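Local coordinates for protein KLLA0E08119p (Kluyveromyces lactis, PDB 3VA7) that probably catalyses the ATP- and biotin-dependent carboxylation of urea to urea-1-carboxylate, the step that prepares urea for hydrolysis by the allophanate hydrolase part of the full-length enzyme, at residues A[236-242]-A[298-304]; A[252-257]-A[323-329]; A[331-335]-A[357-363]. One frame throughout, in Å; residues are numbered along the deposited sequence.

All three contacts lie in the biotin carboxylation region and reach one large antiparallel sheet, whereas the biotinyl group and urea are bound in the carboxyltransferase region of the chain. Contacts 1 and 2 have centres about 8 Å apart and interlock: strands 235-244 and 249-261 are neighbours, Arg-255 of contact 2 forms a salt bridge with Glu-238 of contact 1, and Gln-323 is probably hydrogen-bonded to Thr-301. Contact 2 leads into contact 3, centres about 11 Å away, through helix 326-333, and Ile-252 packs on Leu-335 with CD1 to CD1 at 3.9 Å. Contacts 1 and 3, with centres about 16 Å apart, do not touch; their nearest atoms are about 7 Å from each other.

Contact 1: residues A[236-242]-A[298-304]; sequences HVEIQMM and CAGTVEF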
ATOM      1  N   HIS A 236     -18.167  35.554 -15.265  1.00 52.45           N
ATOM      2  CA  HIS A 236     -19.331  34.934 -14.607  1.00 50.93           C
ATOM      3  C   HIS A 236     -19.420  35.523 -13.196  1.00 49.40           C
ATOM      4  O   HIS A 236     -18.630  35.154 -12.309  1.00 49.76           O
ATOM      5  CB  HIS A 236     -19.136  33.427 -14.602  1.00 51.15           C
ATOM      6  CG  HIS A 236     -20.201  32.649 -13.901  1.00 53.95           C
ATOM      7  ND1 HIS A 236     -20.926  31.659 -14.539  1.00 57.65           N
ATOM      8  CD2 HIS A 236     -20.606  32.638 -12.602  1.00 55.23           C
ATOM      9  CE1 HIS A 236     -21.758  31.099 -13.673  1.00 57.60           C
ATOM     10  NE2 HIS A 236     -21.582  31.674 -12.490  1.00 56.85           N
ATOM     11  N   VAL A 237     -20.322  36.487 -12.999  1.00 46.28           N
ATOM     12  CA  VAL A 237     -20.441  37.113 -11.700  1.00 43.81           C
ATOM     13  C   VAL A 237     -21.794  36.707 -11.195  1.00 43.09           C
ATOM     14  O   VAL A 237     -22.786  36.856 -11.905  1.00 44.22           O
ATOM     15  CB  VAL A 237     -20.323  38.615 -11.755  1.00 43.39           C
ATOM     16  CG1 VAL A 237     -20.360  39.179 -10.360  1.00 42.35           C
ATOM     17  CG2 VAL A 237     -19.021  39.027 -12.444  1.00 44.10           C
ATOM     18  N   GLU A 238     -21.857  36.134 -10.000  1.00 40.75           N
ATOM     19  CA  GLU A 238     -23.130  35.690  -9.508  1.00 39.07           C
ATOM     20  C   GLU A 238     -23.402  36.367  -8.181  1.00 38.53           C
ATOM     21  O   GLU A 238     -22.465  36.802  -7.473  1.00 38.59           O
ATOM     22  CB  GLU A 238     -23.158  34.169  -9.420  1.00 39.36           C
ATOM     23  CG  GLU A 238     -22.208  33.578  -8.350  1.00 40.19           C
ATOM     24  CD  GLU A 238     -21.996  32.084  -8.497  1.00 41.45           C
ATOM     25  OE1 GLU A 238     -22.359  31.481  -9.547  1.00 41.92           O
ATOM     26  OE2 GLU A 238     -21.449  31.504  -7.540  1.00 42.54           O
ATOM     27  N   ILE A 239     -24.683  36.481  -7.851  1.00 37.23           N
ATOM     28  CA  ILE A 239     -25.079  37.077  -6.602  1.00 36.48           C
ATOM     29  C   ILE A 239     -25.682  36.016  -5.720  1.00 36.55           C
ATOM     30  O   ILE A 239     -26.543  35.262  -6.136  1.00 37.34           O
ATOM     31  CB  ILE A 239     -26.067  38.245  -6.802  1.00 36.49           C
ATOM     32  CG1 ILE A 239     -25.426  39.391  -7.593  1.00 34.43           C
ATOM     33  CG2 ILE A 239     -26.568  38.792  -5.415  1.00 36.93           C
ATOM     34  CD1 ILE A 239     -24.684  40.380  -6.694  1.00 34.59           C
ATOM     35  N   GLN A 240     -25.211  35.940  -4.495  1.00 36.45           N
ATOM     36  CA  GLN A 240     -25.800  35.032  -3.524  1.00 36.33           C
ATOM     37  C   GLN A 240     -26.925  35.770  -2.846  1.00 36.62           C
ATOM     38  O   GLN A 240     -26.705  36.832  -2.234  1.00 36.75           O
ATOM     39  CB  GLN A 240     -24.768  34.634  -2.472  1.00 36.12           C
ATOM     40  CG  GLN A 240     -25.349  33.926  -1.291  1.00 35.70           C
ATOM     41  CD  GLN A 240     -25.736  32.502  -1.619  1.00 36.41           C
ATOM     42  OE1 GLN A 240     -24.889  31.676  -1.978  1.00 36.15           O
ATOM     43  NE2 GLN A 240     -27.017  32.216  -1.539  1.00 33.21           N
ATOM     44  N   MET A 241     -28.125  35.209  -2.922  1.00 37.01           N
ATOM     45  CA  MET A 241     -29.266  35.876  -2.362  1.00 37.71           C
ATOM     46  C   MET A 241     -29.982  34.991  -1.355  1.00 37.43           C
ATOM     47  O   MET A 241     -29.932  33.757  -1.427  1.00 38.66           O
ATOM     48  CB  MET A 241     -30.150  36.402  -3.507  1.00 38.65           C
ATOM     49  CG  MET A 241     -31.638  36.460  -3.270  1.00 42.38           C
ATOM     50  SD  MET A 241     -32.453  35.179  -4.236  1.00 53.11           S
ATOM     51  CE  MET A 241     -33.483  34.583  -2.899  1.00 47.81           C
ATOM     52  N   MET A 242     -30.627  35.625  -0.395  1.00 36.14           N
ATOM     53  CA  MET A 242     -31.466  34.932   0.561  1.00 35.38           C
ATOM     54  C   MET A 242     -32.916  35.482   0.464  1.00 34.31           C
ATOM     55  O   MET A 242     -33.134  36.702   0.334  1.00 33.78           O
ATOM     56  CB  MET A 242     -30.855  35.143   1.939  1.00 35.47           C
ATOM     57  CG  MET A 242     -30.881  33.947   2.937  1.00 38.57           C
ATOM     58  SD  MET A 242     -30.205  32.289   2.561  1.00 38.90           S
ATOM     59  CE  MET A 242     -28.753  32.722   1.632  1.00 36.35           C
ATOM     60  N   CYS A 298     -35.359  30.588   1.116  1.00 31.53           N
ATOM     61  CA  CYS A 298     -34.019  30.109   1.453  1.00 32.74           C
ATOM     62  C   CYS A 298     -32.973  30.670   0.509  1.00 33.01           C
ATOM     63  O   CYS A 298     -33.002  31.865   0.228  1.00 34.33           O
ATOM     64  CB  CYS A 298     -33.922  28.560   1.555  1.00 33.06           C
ATOM     65  SG  CYS A 298     -34.987  27.796   2.825  1.00 37.65           S
ATOM     66  N   ALA A 299     -32.057  29.841   0.010  1.00 32.85           N
ATOM     67  CA  ALA A 299     -30.880  30.384  -0.682  1.00 33.64           C
ATOM     68  C   ALA A 299     -30.957  30.168  -2.177  1.00 34.02           C
ATOM     69  O   ALA A 299     -31.252  29.078  -2.657  1.00 34.05           O
ATOM     70  CB  ALA A 299     -29.525  29.781  -0.112  1.00 32.28           C
ATOM     71  N   GLY A 300     -30.647  31.202  -2.925  1.00 34.05           N
ATOM     72  CA  GLY A 300     -30.555  31.023  -4.340  1.00 34.95           C
ATOM     73  C   GLY A 300     -29.487  31.934  -4.893  1.00 36.09           C
ATOM     74  O   GLY A 300     -29.117  32.928  -4.242  1.00 35.87           O
ATOM     75  N   THR A 301     -29.035  31.609  -6.107  1.00 36.49           N
ATOM     76  CA  THR A 301     -28.033  32.403  -6.788  1.00 37.76           C
ATOM     77  C   THR A 301     -28.477  32.879  -8.147  1.00 39.09           C
ATOM     78  O   THR A 301     -28.998  32.110  -8.990  1.00 38.79           O
ATOM     79  CB  THR A 301     -26.707  31.613  -6.966  1.00 38.54           C
ATOM     80  OG1 THR A 301     -26.244  31.163  -5.672  1.00 36.63           O
ATOM     81  CG2 THR A 301     -25.629  32.477  -7.680  1.00 35.26           C
ATOM     82  N   VAL A 302     -28.233  34.163  -8.363  1.00 39.97           N
ATOM     83  CA  VAL A 302     -28.537  34.751  -9.614  1.00 41.10           C
ATOM     84  C   VAL A 302     -27.227  34.910 -10.329  1.00 42.34           C
ATOM     85  O   VAL A 302     -26.403  35.715  -9.920  1.00 42.13           O
ATOM     86  CB  VAL A 302     -29.208  36.115  -9.435  1.00 41.49           C
ATOM     87  CG1 VAL A 302     -29.703  36.606 -10.787  1.00 40.82           C
ATOM     88  CG2 VAL A 302     -30.382  36.030  -8.425  1.00 40.13           C
ATOM     89  N   GLU A 303     -27.037  34.129 -11.382  1.00 43.91           N
ATOM     90  CA  GLU A 303     -25.850  34.252 -12.206  1.00 46.70           C
ATOM     91  C   GLU A 303     -26.040  35.279 -13.337  1.00 48.40           C
ATOM     92  O   GLU A 303     -27.090  35.340 -14.002  1.00 48.73           O
ATOM     93  CB  GLU A 303     -25.443  32.896 -12.817  1.00 47.14           C
ATOM     94  CG  GLU A 303     -25.596  31.687 -11.907  1.00 46.12           C
ATOM     95  CD  GLU A 303     -24.768  30.495 -12.352  1.00 46.97           C
ATOM     96  OE1 GLU A 303     -24.751  30.185 -13.569  1.00 50.63           O
ATOM     97  OE2 GLU A 303     -24.121  29.857 -11.482  1.00 47.46           O
ATOM     98  N   PHE A 304     -24.993  36.059 -13.555  1.00 50.10           N
ATOM     99  CA  PHE A 304     -24.912  36.990 -14.662  1.00 51.87           C
ATOM    100  C   PHE A 304     -23.633  36.764 -15.503  1.00 53.89           C
ATOM    101  O   PHE A 304     -22.614  36.300 -14.994  1.00 53.77           O
ATOM    102  CB  PHE A 304     -24.834  38.401 -14.122  1.00 51.40           C
ATOM    103  CG  PHE A 304     -25.945  38.774 -13.214  1.00 51.26           C
ATOM    104  CD1 PHE A 304     -27.232  39.050 -13.727  1.00 51.68           C
ATOM    105  CD2 PHE A 304     -25.708  38.926 -11.852  1.00 49.98           C
ATOM    106  CE1 PHE A 304     -28.269  39.448 -12.887  1.00 49.35           C
ATOM    107  CE2 PHE A 304     -26.742  39.315 -10.986  1.00 49.50           C
ATOM    108  CZ  PHE A 304     -28.024  39.580 -11.503  1.00 50.33           C
TER
HETATM  109  O   HOH W   1     -27.327  29.658  -3.442  1.00 39.60           O
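Residues 236-242 and 299-304 pair as neighbouring antiparallel strands in the large sheet of the ATP-grasp part of the biotin carboxylase region. Three hydrogen-bonded pairs, Val-237 with Phe-304, Ile-239 with Val-302 and Met-241 with Gly-300, alternate with non-hydrogen-bonded ones; Ile-239 N reaches Val-302 O at 2.8 Å and a straight 166°. Val-237, Ile-239, Val-302 and Phe-304 form an apolar face against helix 277-293, where beta-branched residues suit the extended backbone and Ile-239 CG1 meets the ring edge of Phe-304 at CE2, 3.6 Å away. At one end of the other face, the flexible thioether of Met-242 bends so that CE touches the small Ala-299 at CB, 3.5 Å away. Farther along, Glu-238 and Glu-303 run side by side in the same direction, OE1 of Glu-238 being 3.1 Å from OE2 of Glu-303. The imidazole of His-236 gives NE2 to Glu-238 OE1 at 3.0 Å; the oxygen lies in the ring plane, but the nitrogen stands above the carboxylate plane. Thr-301 places CG2 3.5 Å from Glu-238 CB, while a water joins Thr-301 OG1 (2.9 Å) to Gln-240 NE2 (3.2 Å). Beyond the strands, Thr-301 OG1 is probably hydrogen-bonded to Gln-323, and Gln-240 OE1 is bonded to Arg-255. Two neighbouring buried carboxylates call for compensation, which the Arg-255 salt bridge to Glu-238 probably helps to supply, with long, weak ion pairs to Lys-265.

Contact 2: residues A[252-257]-A[323-329]; sequences IGERDC and QVEHPIT
The guanidinium of Arg-255 has the backbone N of His-326 over one face and two oxygens at its edge, Gln-323 OE1 and Thr-329 OG1; Glu-325 CG approaches it obliquely, 3.5 Å from Arg-255 NE. A second flat group, the His-326 ring, carries Pro-327 CD on one face and turns its edge to Gln-323 O, which accepts from His-326 ND1 at 2.9 Å as well as from the backbone N of His-326. That double grip steadies the type I turn from Gln-323 to His-326 leading into helix 326-333. Arginine suits its place on strand 249-261 because its long chain spans the gap to this turn: extended at first, it bends at chi3 (-70°), which brings the planar end between turn and helix. Arg-255 NH1 donates to Thr-329 OG1 at 2.8 Å and 153°. The bond from Arg-255 NH2 to Gln-323 OE1, 2.7 Å long, is weak in angle, and that oxygen is probably also hydrogen-bonded to Thr-301 OG1. The methylenes pack too: Arg-255 CD lies 3.7 Å from Ile-328 CG1. Earlier on the strand, Ile-252 CG2 touches Thr-329 CG2 at 3.7 Å. Gln-Val-Glu-His belongs to a signature of biotin carboxylases that in relatives lies at the active site; here Glu-325 forms salt bridges with Lys-265 and Arg-367. With Glu-238 taking NE and Gln-240 OE1 also bonded to NH1, the rotation of the buried guanidinium is probably fixed.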
ATOM      1  N   ILE A 252     -26.416  38.989  -0.593  1.00 36.92           N
ATOM      2  CA  ILE A 252     -25.450  38.762   0.461  1.00 36.67           C
ATOM      3  C   ILE A 252     -24.054  39.132  -0.043  1.00 36.40           C
ATOM      4  O   ILE A 252     -23.237  39.603   0.745  1.00 36.53           O
ATOM      5  CB  ILE A 252     -25.615  37.320   1.045  1.00 37.59           C
ATOM      6  CG1 ILE A 252     -27.016  37.233   1.692  1.00 38.70           C
ATOM      7  CG2 ILE A 252     -24.506  36.955   2.010  1.00 35.19           C
ATOM      8  CD1 ILE A 252     -27.148  36.375   2.958  1.00 43.08           C
ATOM      9  N   GLY A 253     -23.838  39.024  -1.361  1.00 35.49           N
ATOM     10  CA  GLY A 253     -22.586  39.387  -1.995  1.00 35.13           C
ATOM     11  C   GLY A 253     -22.478  38.770  -3.384  1.00 36.37           C
ATOM     12  O   GLY A 253     -23.392  38.049  -3.847  1.00 35.66           O
ATOM     13  N   GLU A 254     -21.373  39.051  -4.075  1.00 36.95           N
ATOM     14  CA  GLU A 254     -21.160  38.491  -5.402  1.00 38.77           C
ATOM     15  C   GLU A 254     -19.865  37.710  -5.458  1.00 38.83           C
ATOM     16  O   GLU A 254     -18.904  37.975  -4.709  1.00 38.53           O
ATOM     17  CB  GLU A 254     -21.147  39.580  -6.493  1.00 39.91           C
ATOM     18  CG  GLU A 254     -19.794  40.228  -6.736  1.00 42.23           C
ATOM     19  CD  GLU A 254     -19.364  41.126  -5.588  1.00 49.03           C
ATOM     20  OE1 GLU A 254     -20.133  41.293  -4.595  1.00 51.01           O
ATOM     21  OE2 GLU A 254     -18.252  41.688  -5.689  1.00 52.26           O
ATOM     22  N   ARG A 255     -19.845  36.752  -6.366  1.00 37.81           N
ATOM     23  CA  ARG A 255     -18.710  35.888  -6.505  1.00 37.03           C
ATOM     24  C   ARG A 255     -18.437  35.877  -7.974  1.00 37.69           C
ATOM     25  O   ARG A 255     -19.362  35.920  -8.782  1.00 37.07           O
ATOM     26  CB  ARG A 255     -19.028  34.466  -6.022  1.00 35.66           C
ATOM     27  CG  ARG A 255     -19.458  34.413  -4.581  1.00 35.07           C
ATOM     28  CD  ARG A 255     -19.773  33.003  -4.091  1.00 34.91           C
ATOM     29  NE  ARG A 255     -20.984  32.418  -4.655  1.00 31.65           N
ATOM     30  CZ  ARG A 255     -22.093  32.155  -3.965  1.00 35.25           C
ATOM     31  NH1 ARG A 255     -22.175  32.410  -2.647  1.00 34.63           N
ATOM     32  NH2 ARG A 255     -23.137  31.610  -4.591  1.00 34.48           N
ATOM     33  N   ASP A 256     -17.152  35.815  -8.309  1.00 38.88           N
ATOM     34  CA  ASP A 256     -16.704  35.575  -9.652  1.00 39.64           C
ATOM     35  C   ASP A 256     -16.324  34.089  -9.820  1.00 39.99           C
ATOM     36  O   ASP A 256     -15.557  33.535  -9.044  1.00 39.82           O
ATOM     37  CB  ASP A 256     -15.525  36.473  -9.885  1.00 40.46           C
ATOM     38  CG  ASP A 256     -15.048  36.438 -11.273  1.00 43.77           C
ATOM     39  OD1 ASP A 256     -14.636  35.357 -11.783  1.00 45.89           O
ATOM     40  OD2 ASP A 256     -15.076  37.529 -11.857  1.00 50.36           O
ATOM     41  N   CYS A 257     -16.857  33.460 -10.863  1.00 40.47           N
ATOM     42  CA  CYS A 257     -16.727  32.044 -11.092  1.00 40.50           C
ATOM     43  C   CYS A 257     -16.309  31.824 -12.519  1.00 40.64           C
ATOM     44  O   CYS A 257     -16.617  30.803 -13.148  1.00 40.95           O
ATOM     45  CB  CYS A 257     -18.052  31.344 -10.790  1.00 40.94           C
ATOM     46  SG  CYS A 257     -18.620  31.515  -9.037  1.00 44.40           S
ATOM     47  N   GLN A 323     -25.085  26.708  -3.326  1.00 28.26           N
ATOM     48  CA  GLN A 323     -24.061  26.351  -4.319  1.00 28.05           C
ATOM     49  C   GLN A 323     -22.730  25.902  -3.704  1.00 27.31           C
ATOM     50  O   GLN A 323     -22.374  26.353  -2.574  1.00 26.97           O
ATOM     51  CB  GLN A 323     -23.776  27.542  -5.226  1.00 28.51           C
ATOM     52  CG  GLN A 323     -24.765  27.784  -6.348  1.00 28.85           C
ATOM     53  CD  GLN A 323     -24.354  29.003  -7.120  1.00 30.08           C
ATOM     54  OE1 GLN A 323     -24.270  30.071  -6.550  1.00 36.19           O
ATOM     55  NE2 GLN A 323     -24.034  28.854  -8.380  1.00 28.45           N
ATOM     56  N   VAL A 324     -22.004  25.037  -4.441  1.00 26.33           N
ATOM     57  CA  VAL A 324     -20.693  24.554  -4.025  1.00 26.74           C
ATOM     58  C   VAL A 324     -19.769  25.687  -3.498  1.00 27.86           C
ATOM     59  O   VAL A 324     -19.262  25.591  -2.392  1.00 28.48           O
ATOM     60  CB  VAL A 324     -19.972  23.686  -5.110  1.00 28.33           C
ATOM     61  CG1 VAL A 324     -18.585  23.174  -4.569  1.00 26.77           C
ATOM     62  CG2 VAL A 324     -20.861  22.468  -5.620  1.00 24.32           C
ATOM     63  N   GLU A 325     -19.650  26.796  -4.225  1.00 28.00           N
ATOM     64  CA  GLU A 325     -18.763  27.911  -3.816  1.00 28.65           C
ATOM     65  C   GLU A 325     -19.210  28.780  -2.664  1.00 29.01           C
ATOM     66  O   GLU A 325     -18.529  29.793  -2.383  1.00 30.43           O
ATOM     67  CB  GLU A 325     -18.405  28.850  -4.995  1.00 27.66           C
ATOM     68  CG  GLU A 325     -19.583  29.424  -5.721  1.00 29.20           C
ATOM     69  CD  GLU A 325     -20.097  28.545  -6.874  1.00 33.79           C
ATOM     70  OE1 GLU A 325     -20.023  27.303  -6.791  1.00 33.13           O
ATOM     71  OE2 GLU A 325     -20.570  29.110  -7.893  1.00 36.58           O
ATOM     72  N   HIS A 326     -20.332  28.445  -2.029  1.00 28.34           N
ATOM     73  CA  HIS A 326     -20.905  29.302  -0.971  1.00 27.63           C
ATOM     74  C   HIS A 326     -19.927  29.649   0.160  1.00 27.40           C
ATOM     75  O   HIS A 326     -20.087  30.696   0.814  1.00 28.32           O
ATOM     76  CB  HIS A 326     -22.196  28.690  -0.360  1.00 27.36           C
ATOM     77  CG  HIS A 326     -21.930  27.598   0.637  1.00 25.72           C
ATOM     78  ND1 HIS A 326     -21.637  26.303   0.257  1.00 25.61           N
ATOM     79  CD2 HIS A 326     -21.886  27.611   1.992  1.00 25.64           C
ATOM     80  CE1 HIS A 326     -21.417  25.567   1.338  1.00 26.30           C
ATOM     81  NE2 HIS A 326     -21.559  26.335   2.403  1.00 27.17           N
ATOM     82  N   PRO A 327     -18.941  28.785   0.438  1.00 27.31           N
ATOM     83  CA  PRO A 327     -18.056  29.175   1.563  1.00 27.89           C
ATOM     84  C   PRO A 327     -17.253  30.450   1.399  1.00 28.22           C
ATOM     85  O   PRO A 327     -16.934  31.066   2.402  1.00 29.05           O
ATOM     86  CB  PRO A 327     -17.099  27.996   1.700  1.00 28.86           C
ATOM     87  CG  PRO A 327     -17.849  26.771   1.081  1.00 26.51           C
ATOM     88  CD  PRO A 327     -18.666  27.412  -0.040  1.00 27.69           C
ATOM     89  N   ILE A 328     -16.961  30.915   0.192  1.00 28.63           N
ATOM     90  CA  ILE A 328     -16.170  32.162   0.142  1.00 29.77           C
ATOM     91  C   ILE A 328     -16.965  33.363   0.675  1.00 31.42           C
ATOM     92  O   ILE A 328     -16.436  34.231   1.430  1.00 32.05           O
ATOM     93  CB  ILE A 328     -15.525  32.441  -1.223  1.00 29.39           C
ATOM     94  CG1 ILE A 328     -16.563  32.572  -2.327  1.00 30.00           C
ATOM     95  CG2 ILE A 328     -14.532  31.343  -1.564  1.00 29.13           C
ATOM     96  CD1 ILE A 328     -15.981  33.039  -3.605  1.00 29.93           C
ATOM     97  N   THR A 329     -18.255  33.378   0.312  1.00 31.98           N
ATOM     98  CA  THR A 329     -19.231  34.325   0.841  1.00 31.76           C
ATOM     99  C   THR A 329     -19.253  34.286   2.380  1.00 31.28           C
ATOM    100  O   THR A 329     -19.271  35.350   3.064  1.00 31.30           O
ATOM    101  CB  THR A 329     -20.640  34.022   0.224  1.00 32.06           C
ATOM    102  OG1 THR A 329     -20.564  34.143  -1.208  1.00 33.86           O
ATOM    103  CG2 THR A 329     -21.677  34.968   0.717  1.00 30.71           C
TER

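Contact 3: residues A[331-335]-A[357-363]; sequences MVTGL and IEVSGAS
Val-332 and Val-359 lie side by side with their side chains pointing the same way, CG2 against CG2 at 4.1 Å. Val-332 divides its two methyls between the ends of the 359-363 part: its first torsion (chi1 -50°) sets CG1 anti to the carbonyl carbon, where it reaches Ser-363 CB at 3.7 Å, and leaves CG2 for Val-359. A branched, compact side chain fits this double role. Thr-333 and Ile-357 instead cross at a slant, their CG2 methyls 4.1 Å apart, while Leu-335 extends CD1 to Ile-357 CG1 at 4.2 Å. Here the C-terminal end of helix 326-333 meets the segment that runs into strand 362-372 of the large antiparallel sheet. Gly-334, with positive phi, ends the helix and lets the chain turn so that Leu-335 faces Ile-357. Near the last turn Val-332 O takes a weak bond from Ser-360 N at 2.8 Å and a CA-H contact from Val-359. In the reverse sense, the CA-H of Thr-333 is aimed almost straight at Glu-358 O, 3.6 Å from CA. Thr-333 OG1 turns back to Thr-329 O in its own helix, leaving its methyl for packing. Ser-363, small enough to pack against Met-331, rests OG 3.4 Å from Met-331 CB and gives that hydroxyl a hydrogen-bond partner in Val-418 O on strand 412-420.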
ATOM      1  N   MET A 331     -16.851  33.532   4.314  1.00 31.97           N
ATOM      2  CA  MET A 331     -15.620  33.950   4.915  1.00 33.30           C
ATOM      3  C   MET A 331     -15.754  35.449   5.012  1.00 32.72           C
ATOM      4  O   MET A 331     -15.459  36.030   6.076  1.00 33.45           O
ATOM      5  CB  MET A 331     -14.380  33.570   4.069  1.00 34.36           C
ATOM      6  CG  MET A 331     -14.018  32.101   4.049  1.00 39.14           C
ATOM      7  SD  MET A 331     -13.112  31.578   5.529  1.00 52.06           S
ATOM      8  CE  MET A 331     -14.578  30.950   6.380  1.00 45.57           C
ATOM      9  N   VAL A 332     -16.174  36.090   3.921  1.00 30.97           N
ATOM     10  CA  VAL A 332     -16.154  37.563   3.933  1.00 30.23           C
ATOM     11  C   VAL A 332     -17.265  38.260   4.764  1.00 30.52           C
ATOM     12  O   VAL A 332     -17.132  39.441   5.100  1.00 31.30           O
ATOM     13  CB  VAL A 332     -16.010  38.171   2.555  1.00 29.67           C
ATOM     14  CG1 VAL A 332     -14.852  37.515   1.865  1.00 26.24           C
ATOM     15  CG2 VAL A 332     -17.288  37.996   1.752  1.00 29.88           C
ATOM     16  N   THR A 333     -18.296  37.513   5.168  1.00 29.52           N
ATOM     17  CA  THR A 333     -19.445  38.095   5.885  1.00 28.81           C
ATOM     18  C   THR A 333     -19.562  37.541   7.326  1.00 28.20           C
ATOM     19  O   THR A 333     -20.098  38.190   8.212  1.00 26.94           O
ATOM     20  CB  THR A 333     -20.741  37.823   5.073  1.00 29.10           C
ATOM     21  OG1 THR A 333     -21.002  36.422   5.006  1.00 30.24           O
ATOM     22  CG2 THR A 333     -20.579  38.307   3.616  1.00 28.18           C
ATOM     23  N   GLY A 334     -19.004  36.343   7.555  1.00 27.84           N
ATOM     24  CA  GLY A 334     -19.064  35.657   8.836  1.00 26.33           C
ATOM     25  C   GLY A 334     -20.414  35.007   9.034  1.00 27.34           C
ATOM     26  O   GLY A 334     -20.776  34.668  10.166  1.00 27.66           O
ATOM     27  N   LEU A 335     -21.201  34.880   7.959  1.00 27.16           N
ATOM     28  CA  LEU A 335     -22.515  34.255   8.056  1.00 27.47           C
ATOM     29  C   LEU A 335     -22.414  32.773   7.841  1.00 27.60           C
ATOM     30  O   LEU A 335     -21.624  32.311   7.047  1.00 28.55           O
ATOM     31  CB  LEU A 335     -23.481  34.817   7.010  1.00 27.52           C
ATOM     32  CG  LEU A 335     -23.817  36.310   7.162  1.00 28.23           C
ATOM     33  CD1 LEU A 335     -24.855  36.684   6.117  1.00 27.29           C
ATOM     34  CD2 LEU A 335     -24.261  36.680   8.561  1.00 24.94           C
ATOM     35  N   ILE A 357     -25.216  43.626   6.357  1.00 52.43           N
ATOM     36  CA  ILE A 357     -24.139  42.739   5.948  1.00 51.19           C
ATOM     37  C   ILE A 357     -22.811  43.477   5.687  1.00 51.72           C
ATOM     38  O   ILE A 357     -22.757  44.383   4.849  1.00 52.24           O
ATOM     39  CB  ILE A 357     -24.599  41.861   4.793  1.00 50.86           C
ATOM     40  CG1 ILE A 357     -25.496  40.774   5.394  1.00 48.77           C
ATOM     41  CG2 ILE A 357     -23.397  41.242   4.078  1.00 49.50           C
ATOM     42  CD1 ILE A 357     -26.480  40.226   4.513  1.00 42.19           C
ATOM     43  N   GLU A 358     -21.764  43.132   6.442  1.00 51.76           N
ATOM     44  CA  GLU A 358     -20.410  43.650   6.175  1.00 51.80           C
ATOM     45  C   GLU A 358     -19.431  42.668   5.557  1.00 50.35           C
ATOM     46  O   GLU A 358     -19.107  41.626   6.120  1.00 50.28           O
ATOM     47  CB  GLU A 358     -19.767  44.336   7.394  1.00 52.64           C
ATOM     48  CG  GLU A 358     -20.182  43.798   8.762  1.00 57.21           C
ATOM     49  CD  GLU A 358     -20.560  44.943   9.752  1.00 63.61           C
ATOM     50  OE1 GLU A 358     -20.529  44.676  10.987  1.00 63.67           O
ATOM     51  OE2 GLU A 358     -20.882  46.099   9.282  1.00 64.86           O
ATOM     52  N   VAL A 359     -18.929  43.056   4.397  1.00 49.38           N
ATOM     53  CA  VAL A 359     -17.953  42.264   3.687  1.00 48.43           C
ATOM     54  C   VAL A 359     -16.584  42.749   4.079  1.00 48.10           C
ATOM     55  O   VAL A 359     -16.312  43.946   4.111  1.00 48.73           O
ATOM     56  CB  VAL A 359     -18.167  42.294   2.190  1.00 47.40           C
ATOM     57  CG1 VAL A 359     -18.775  43.558   1.819  1.00 49.03           C
ATOM     58  CG2 VAL A 359     -16.863  42.107   1.476  1.00 47.96           C
ATOM     59  N   SER A 360     -15.714  41.792   4.355  1.00 47.56           N
ATOM     60  CA  SER A 360     -14.525  42.032   5.122  1.00 46.37           C
ATOM     61  C   SER A 360     -13.444  41.168   4.529  1.00 45.33           C
ATOM     62  O   SER A 360     -13.453  39.946   4.663  1.00 44.54           O
ATOM     63  CB  SER A 360     -14.829  41.632   6.551  1.00 47.06           C
ATOM     64  OG  SER A 360     -13.825  42.065   7.420  1.00 49.80           O
ATOM     65  N   GLY A 361     -12.528  41.824   3.824  1.00 44.73           N
ATOM     66  CA  GLY A 361     -11.423  41.160   3.138  1.00 42.38           C
ATOM     67  C   GLY A 361     -11.811  40.526   1.827  1.00 41.55           C
ATOM     68  O   GLY A 361     -12.781  40.936   1.193  1.00 41.45           O
ATOM     69  N   ALA A 362     -11.039  39.520   1.412  1.00 40.45           N
ATOM     70  CA  ALA A 362     -11.317  38.799   0.176  1.00 40.23           C
ATOM     71  C   ALA A 362     -11.055  37.325   0.415  1.00 40.03           C
ATOM     72  O   ALA A 362     -10.263  36.972   1.290  1.00 41.02           O
ATOM     73  CB  ALA A 362     -10.464  39.313  -0.996  1.00 39.78           C
ATOM     74  N   SER A 363     -11.721  36.467  -0.356  1.00 38.57           N
ATOM     75  CA  SER A 363     -11.665  35.063  -0.066  1.00 37.51           C
ATOM     76  C   SER A 363     -11.740  34.282  -1.332  1.00 36.91           C
ATOM     77  O   SER A 363     -12.430  34.680  -2.258  1.00 36.97           O
ATOM     78  CB  SER A 363     -12.774  34.648   0.906  1.00 37.77           C
ATOM     79  OG  SER A 363     -12.888  33.254   0.991  1.00 35.97           O
TER